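Local atomic coordinates of glyoxalase 3 (Candida albicans, PDB entry 4LRU), a protein that converts methylglyoxal to D-lactate in a single glutathione-independent step, detoxifying the methylglyoxal that the cell itself produces. Residues G132-S136 / V232-F236; I144-L148 / V191-E195. All coordinates share one frame; numbering follows the deposited sequence. Where two conformers were deposited one is given.

Interaction 1 (G132-S136 / V232-F236); sequences GGVVS and VIAAF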
loop_
_atom_site.group_PDB
_atom_site.type_symbol
_atom_site.label_atom_id
_atom_site.label_comp_id
_atom_site.label_asym_id
_atom_site.label_seq_id
_atom_site.Cartn_x
_atom_site.Cartn_y
_atom_site.Cartn_z
ATOM N N GLY A 132 4.923 -15.890 -9.478
ATOM C CA GLY A 132 3.527 -16.304 -9.336
ATOM C C GLY A 132 2.864 -15.890 -8.031
ATOM O O GLY A 132 1.810 -16.440 -7.666
ATOM N N GLY A 133 3.482 -14.961 -7.306
ATOM C CA GLY A 133 2.869 -14.308 -6.169
ATOM C C GLY A 133 1.864 -13.217 -6.516
ATOM O O GLY A 133 1.564 -12.976 -7.690
ATOM N N VAL A 134 1.346 -12.560 -5.486
ATOM C CA VAL A 134 0.344 -11.517 -5.659
ATOM C C VAL A 134 0.952 -10.184 -5.233
ATOM O O VAL A 134 1.570 -10.075 -4.162
ATOM C CB VAL A 134 -0.946 -11.842 -4.871
ATOM C CG1 VAL A 134 -1.834 -10.610 -4.735
ATOM C CG2 VAL A 134 -1.698 -12.969 -5.556
ATOM N N VAL A 135 0.763 -9.174 -6.079
ATOM C CA VAL A 135 1.207 -7.816 -5.796
ATOM C C VAL A 135 -0.026 -6.923 -5.666
ATOM O O VAL A 135 -0.944 -6.978 -6.495
ATOM C CB VAL A 135 2.121 -7.278 -6.914
ATOM C CG1 VAL A 135 2.497 -5.825 -6.650
ATOM C CG2 VAL A 135 3.366 -8.139 -7.040
ATOM N N SER A 136 -0.040 -6.108 -4.620
ATOM C CA SER A 136 -1.247 -5.430 -4.177
ATOM C C SER A 136 -0.897 -4.109 -3.517
ATOM O O SER A 136 0.221 -3.902 -3.045
ATOM C CB SER A 136 -2.029 -6.314 -3.224
ATOM O OG SER A 136 -1.284 -6.563 -2.050
ATOM N N VAL A 232 -6.537 -10.213 -1.759
ATOM C CA VAL A 232 -5.213 -10.757 -2.003
ATOM C C VAL A 232 -5.188 -12.253 -1.691
ATOM O O VAL A 232 -4.734 -13.056 -2.499
ATOM C CB VAL A 232 -4.129 -10.009 -1.169
ATOM C CG1 VAL A 232 -2.826 -10.801 -1.132
ATOM C CG2 VAL A 232 -3.882 -8.621 -1.750
ATOM N N ILE A 233 -5.692 -12.628 -0.523
ATOM C CA ILE A 233 -5.749 -14.053 -0.154
ATOM C C ILE A 233 -6.528 -14.847 -1.208
ATOM O O ILE A 233 -6.093 -15.915 -1.652
ATOM C CB ILE A 233 -6.344 -14.255 1.250
ATOM C CG1 ILE A 233 -5.380 -13.659 2.291
ATOM C CG2 ILE A 233 -6.632 -15.731 1.517
ATOM C CD1 ILE A 233 -5.930 -13.533 3.689
ATOM N N ALA A 234 -7.671 -14.306 -1.627
ATOM C CA ALA A 234 -8.502 -14.957 -2.642
ATOM C C ALA A 234 -7.732 -15.193 -3.942
ATOM O O ALA A 234 -7.917 -16.226 -4.605
ATOM C CB ALA A 234 -9.739 -14.112 -2.920
ATOM N N ALA A 235 -6.926 -14.212 -4.338
ATOM C CA ALA A 235 -6.222 -14.279 -5.625
ATOM C C ALA A 235 -5.007 -15.203 -5.538
ATOM O O ALA A 235 -4.605 -15.811 -6.532
ATOM C CB ALA A 235 -5.809 -12.888 -6.091
ATOM N N PHE A 236 -4.475 -15.328 -4.328
ATOM C CA PHE A 236 -3.185 -15.989 -4.053
ATOM C C PHE A 236 -3.381 -17.482 -3.851
ATOM O O PHE A 236 -2.575 -18.285 -4.315
ATOM C CB PHE A 236 -2.603 -15.355 -2.782
ATOM C CG PHE A 236 -1.286 -15.922 -2.323
ATOM C CD1 PHE A 236 -0.116 -15.634 -2.997
ATOM C CD2 PHE A 236 -1.212 -16.643 -1.146
ATOM C CE1 PHE A 236 1.099 -16.096 -2.541
ATOM C CE2 PHE A 236 0.006 -17.119 -0.673
ATOM C CZ PHE A 236 1.170 -16.840 -1.378
HETATM O O HOH W 1 -0.559 -16.766 -6.196
#

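Interaction 2 (I144-L148 / V191-E195); sequences IFENL and VAEKE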
loop_
_atom_site.group_PDB
_atom_site.type_symbol
_atom_site.label_atom_id
_atom_site.label_comp_id
_atom_site.label_asym_id
_atom_site.label_seq_id
_atom_site.Cartn_x
_atom_site.Cartn_y
_atom_site.Cartn_z
ATOM N N ILE A 144 3.377 2.580 -6.253
ATOM C CA ILE A 144 4.467 1.615 -6.399
ATOM C C ILE A 144 4.619 1.128 -7.840
ATOM O O ILE A 144 5.702 0.723 -8.268
ATOM C CB ILE A 144 4.313 0.428 -5.423
ATOM C CG1 ILE A 144 5.659 -0.281 -5.215
ATOM C CG2 ILE A 144 3.243 -0.533 -5.914
ATOM C CD1 ILE A 144 6.659 0.470 -4.367
ATOM N N PHE A 145 3.541 1.183 -8.610
ATOM C CA PHE A 145 3.580 0.703 -9.983
ATOM C C PHE A 145 4.071 1.768 -10.960
ATOM O O PHE A 145 4.275 1.509 -12.148
ATOM C CB PHE A 145 2.183 0.237 -10.427
ATOM C CG PHE A 145 1.606 -0.871 -9.584
ATOM C CD1 PHE A 145 2.258 -2.081 -9.468
ATOM C CD2 PHE A 145 0.388 -0.704 -8.935
ATOM C CE1 PHE A 145 1.723 -3.113 -8.712
ATOM C CE2 PHE A 145 -0.144 -1.719 -8.160
ATOM C CZ PHE A 145 0.528 -2.922 -8.044
ATOM N N GLU A 146 4.212 2.995 -10.477
ATOM C CA GLU A 146 4.712 4.061 -11.313
ATOM C C GLU A 146 6.201 3.818 -11.602
ATOM O O GLU A 146 6.976 3.520 -10.698
ATOM C CB GLU A 146 4.491 5.421 -10.631
ATOM C CG GLU A 146 4.832 6.591 -11.530
ATOM C CD GLU A 146 4.620 7.947 -10.883
ATOM O OE1 GLU A 146 3.787 8.043 -9.970
ATOM O OE2 GLU A 146 5.288 8.918 -11.317
ATOM N N ASN A 147 6.568 3.912 -12.873
ATOM C CA ASN A 147 7.932 3.618 -13.340
ATOM C C ASN A 147 8.350 2.164 -13.192
ATOM O O ASN A 147 9.544 1.852 -13.250
ATOM C CB ASN A 147 8.973 4.490 -12.629
ATOM C CG ASN A 147 8.623 5.958 -12.660
ATOM O OD1 ASN A 147 8.295 6.505 -13.713
ATOM N ND2 ASN A 147 8.713 6.615 -11.504
ATOM N N LEU A 148 7.397 1.255 -13.026
ATOM C CA LEU A 148 7.758 -0.130 -12.721
ATOM C C LEU A 148 7.564 -1.042 -13.921
ATOM O O LEU A 148 6.434 -1.370 -14.295
ATOM C CB LEU A 148 6.968 -0.664 -11.540
ATOM C CG LEU A 148 7.397 -2.039 -11.042
ATOM C CD1 LEU A 148 8.895 -2.064 -10.748
ATOM C CD2 LEU A 148 6.588 -2.427 -9.828
ATOM N N VAL A 191 -1.451 7.651 -12.678
ATOM C CA VAL A 191 -0.496 6.534 -12.689
ATOM C C VAL A 191 -0.919 5.480 -13.698
ATOM O O VAL A 191 -0.099 5.012 -14.498
ATOM C CB VAL A 191 -0.326 5.884 -11.309
ATOM C CG1 VAL A 191 0.520 4.617 -11.402
ATOM C CG2 VAL A 191 0.302 6.868 -10.320
ATOM N N ALA A 192 -2.192 5.090 -13.652
ATOM C CA ALA A 192 -2.727 4.177 -14.653
ATOM C C ALA A 192 -2.510 4.726 -16.073
ATOM O O ALA A 192 -2.058 4.007 -16.959
ATOM C CB ALA A 192 -4.212 3.918 -14.400
ATOM N N GLU A 193 -2.821 5.999 -16.306
ATOM C CA GLU A 193 -2.666 6.571 -17.637
ATOM C C GLU A 193 -1.210 6.490 -18.085
ATOM O O GLU A 193 -0.920 6.174 -19.244
ATOM C CB GLU A 193 -3.137 8.029 -17.663
ATOM C CG GLU A 193 -3.116 8.657 -19.049
ATOM C CD GLU A 193 -3.167 10.179 -19.025
ATOM O OE1 GLU A 193 -3.134 10.777 -17.920
ATOM O OE2 GLU A 193 -3.226 10.777 -20.123
ATOM N N LYS A 194 -0.298 6.802 -17.173
ATOM C CA LYS A 194 1.130 6.824 -17.490
ATOM C C LYS A 194 1.620 5.438 -17.908
ATOM O O LYS A 194 2.470 5.298 -18.809
ATOM C CB LYS A 194 1.910 7.297 -16.261
ATOM C CG LYS A 194 3.422 7.332 -16.455
ATOM C CD LYS A 194 4.132 7.833 -15.213
ATOM C CE LYS A 194 5.643 7.775 -15.367
ATOM N NZ LYS A 194 6.314 8.635 -14.349
ATOM N N GLU A 195 1.127 4.425 -17.206
ATOM C CA GLU A 195 1.614 3.057 -17.353
ATOM C C GLU A 195 0.830 2.241 -18.388
ATOM O O GLU A 195 1.209 1.115 -18.698
ATOM C CB GLU A 195 1.568 2.336 -16.010
ATOM C CG GLU A 195 2.366 2.984 -14.872
ATOM C CD GLU A 195 3.813 3.273 -15.228
ATOM O OE1 GLU A 195 4.417 2.467 -15.985
ATOM O OE2 GLU A 195 4.357 4.305 -14.737
#

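Interaction 1 (G132-S136 / V232-F236)
Val134 reaches helix 225-236 with both methyls. Val134 CG1 meets Val232 CG1 at 3.7 Å, while Val134 CG2 lies 3.7 Å from Phe236 CA and also near Phe236 CB and Ala235 CB. With CG1 anti to the backbone N (chi1 165°), the two branches spread over successive turns of the helix. Phe236 CG is likewise trans to its own N, which lays the ring alongside the start of the strand: Val134 CG2 and Gly133 CA approach the ring edge near its plane, Gly133 CA standing 4.4 Å from Phe236 CE1. One turn earlier in the helix, Val232 CG2 presses on Ser136, 3.3 Å from Ser136 CB, closer than two carbons normally pack. Strand 134-136 and helix 232-236 run nearly antiparallel, 158° between their directions and 8.9 Å between axes, the C-terminal helix packing on one face of the central sheet of the DJ-1 alpha/beta sandwich. A water donates to Gly132 O and to Phe236 O, bridging the backbones at the end of the helix. Gly132, at positive phi, closes the preceding helix 119-130 as the C-prime residue of a Schellman motif. Ser136 OG bonds Phe103 O on strand 102-105, and Ile102 and Val217 from the two flanking strands also touch Val232.

Interaction 2 (I144-L148 / V191-E195)
Glu146 leaves the backbone with CG anti to its N (chi1 -173°) and continues extended, and Lys194 is extended throughout; the two side chains cross at about a right angle and bring the ammonium to the carboxylate. Lys194 NZ donates to Glu146 OE2 at 3.2 Å in a salt bridge; NZ meets OE2 on the anti side, 23° out of the carboxylate plane. The same ammonium donates to Asn147 OD1 at 3.0 Å, giving it two acceptors from adjacent residues. Val191 packs along the same glutamate: its CG2 lies 3.7 Å from Glu146 OE1, and Val191 CG1 rests against Glu146 CB. Residues 145-148 form a type II beta turn, closed by Leu148 N to Phe145 O at 3.3 Å, with Asn147 at positive phi; the backbone N-H of Asn147 is directed at the last turn of helix 188-195. There Glu195, bent at chi2, brings OE2 2.9 Å from Asn147 N, a nearly straight bond at 165° whose donor approaches from above the carboxylate plane. Glu195 OE2 stands 5.8 Å from Glu146 OE2, a like-charge proximity that the lysine probably eases. Just before the turn, Ile144 O accepts a hydrogen bond from Gln122 NE2 of helix 119-130. Pro116 O accepts a bond from Asn147 ND2, while Leu186 and Pro116 pack on the Glu146 side chain.

In the fold
Interactions 1 and 2 lie 19 Å apart between centres, but they touch where Val135, whose side chain points away from helix 225-236, brings CG1, in the conformer given, 3.5 Å from Phe145 CE1. Strand 134-138 thus carries the C-terminal helix on one face and, on the other, the segment that forms the turn of interaction 2. Cys139 and His140, inferred active-site residues that follow the strand directly, lie between 132-136 and 144-148, and Glu171, likewise inferred, lies between 144-148 and 191-195. The Ser136 side chain is about 11 Å from that of Cys139, whereas Val191 is about 8 Å from His140 and about 9 Å from Glu171, side chain to side chain.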